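Local coordinates for protein putative acetyltransferase (Streptococcus mutans, PDB 4E2A) that probably transfers acyl groups, most likely acetyl from a coenzyme A thioester, as a putative N-acetyltransferase of the GNAT family, at residues B[66-69]-B[70-73]. Residues are numbered along the deposited sequence; the frame is centred on the assembly and turned at random.
Sequences DNTA and EQLQ
Thr-68 and Gln-71 bond to each other in both directions, and this reciprocity identifies a capping box at the start of helix 69-79. In one direction the backbone N of Thr-68 donates to Gln-71 OE1 over 2.8 Å, nearly straight at 166° and within the amide carbonyl plane, on a lone pair. In the other, Gln-71 N donates to Thr-68 OG1 at 3.3 Å, the longer bond of the two but equally straight. Torsions account for both: OG1 stands between its own backbone N and carbonyl carbon (chi1 66°), facing the first turn, while CG of Gln-71 lies beside its backbone N and the chain then runs extended back to the cap, crossing the threonine side chain at about a right angle.

Backbone bonds take over from there. Leu-72 N reaches Thr-68 O at 3.2 Å and Gln-73 N reaches Ala-69 O at 2.9 Å, the i+4 pattern of an alpha-helix. A water also donates to Ala-69 O and to Gln-73 OE1, while NE2 of Gln-73 bonds to Asp-77 one turn on.

Van der Waals contact brings in Asn-67, whose CB lies 3.3 Å from Gln-71 OE1 and 3.9 Å from Leu-72 CD2. Its amide, turned 61° from that of Gln-71, is fixed at both ends: ND2 donates to Phe-63 O and to Asn-194 O of the second subunit, and OD1 accepts from Val-196 N of that subunit. Leu-72 packs on Phe-59 and Phe-63 of helix 48-63, and on Val-196 of that subunit.

Chemically, the box provides acceptors for two N-H groups at the helix start, and the buried Asn-67 amide beside it ties this turn to the dimer interface.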
loop_
_atom_site.group_PDB
_atom_site.type_symbol
_atom_site.label_atom_id
_atom_site.label_comp_id
_atom_site.label_asym_id
_atom_site.label_seq_id
_atom_site.Cartn_x
_atom_site.Cartn_y
_atom_site.Cartn_z
ATOM N N ASP B 66 12.355 16.256 -2.385
ATOM C CA ASP B 66 11.326 16.307 -1.344
ATOM C C ASP B 66 11.498 15.195 -0.283
ATOM O O ASP B 66 10.703 15.072 0.648
ATOM C CB ASP B 66 9.925 16.275 -1.978
ATOM C CG ASP B 66 9.624 17.536 -2.809
ATOM O OD1 ASP B 66 9.078 18.510 -2.248
ATOM O OD2 ASP B 66 9.936 17.566 -4.021
ATOM N N ASN B 67 12.549 14.401 -0.425
ATOM C CA ASN B 67 12.812 13.303 0.499
ATOM C C ASN B 67 14.305 13.236 0.790
ATOM O O ASN B 67 15.098 13.799 0.046
ATOM C CB ASN B 67 12.323 11.968 -0.079
ATOM C CG ASN B 67 10.847 11.982 -0.421
ATOM O OD1 ASN B 67 9.995 11.754 0.442
ATOM N ND2 ASN B 67 10.532 12.250 -1.683
ATOM N N THR B 68 14.691 12.565 1.874
ATOM C CA THR B 68 16.099 12.438 2.242
ATOM C C THR B 68 16.731 11.285 1.484
ATOM O O THR B 68 16.033 10.431 0.940
ATOM C CB THR B 68 16.279 12.166 3.754
ATOM O OG1 THR B 68 15.740 10.882 4.076
ATOM C CG2 THR B 68 15.549 13.208 4.589
ATOM N N ALA B 69 18.057 11.245 1.466
ATOM C CA ALA B 69 18.764 10.219 0.711
ATOM C C ALA B 69 18.465 8.837 1.265
ATOM O O ALA B 69 18.345 7.871 0.512
ATOM C CB ALA B 69 20.248 10.480 0.725
ATOM N N GLU B 70 18.340 8.761 2.589
ATOM C CA GLU B 70 18.057 7.513 3.281
ATOM C C GLU B 70 16.673 6.979 2.918
ATOM O O GLU B 70 16.518 5.786 2.708
ATOM C CB GLU B 70 18.170 7.710 4.793
ATOM C CG GLU B 70 18.111 6.432 5.611
ATOM C CD GLU B 70 18.399 6.686 7.084
ATOM O OE1 GLU B 70 17.750 7.581 7.674
ATOM O OE2 GLU B 70 19.292 6.012 7.646
ATOM N N GLN B 71 15.670 7.859 2.858
ATOM C CA GLN B 71 14.330 7.453 2.444
ATOM C C GLN B 71 14.339 6.869 1.033
ATOM O O GLN B 71 13.670 5.872 0.762
ATOM C CB GLN B 71 13.356 8.637 2.465
ATOM C CG GLN B 71 12.906 9.090 3.852
ATOM C CD GLN B 71 12.089 10.380 3.805
ATOM O OE1 GLN B 71 12.473 11.368 3.150
ATOM N NE2 GLN B 71 10.950 10.375 4.494
ATOM N N LEU B 72 15.071 7.505 0.123
ATOM C CA LEU B 72 15.126 6.998 -1.231
ATOM C C LEU B 72 15.837 5.647 -1.247
ATOM O O LEU B 72 15.370 4.698 -1.895
ATOM C CB LEU B 72 15.819 7.988 -2.175
ATOM C CG LEU B 72 15.283 9.415 -2.318
ATOM C CD1 LEU B 72 16.112 10.151 -3.356
ATOM C CD2 LEU B 72 13.797 9.504 -2.663
ATOM N N GLN B 73 16.955 5.557 -0.522
ATOM C CA GLN B 73 17.735 4.316 -0.455
ATOM C C GLN B 73 16.897 3.130 0.056
ATOM O O GLN B 73 17.018 2.009 -0.453
ATOM C CB GLN B 73 18.989 4.505 0.408
ATOM C CG GLN B 73 20.035 3.426 0.233
ATOM C CD GLN B 73 20.625 3.404 -1.170
ATOM O OE1 GLN B 73 21.058 4.433 -1.688
ATOM N NE2 GLN B 73 20.643 2.228 -1.791
HETATM O O HOH W 1 20.122 7.432 -1.613
#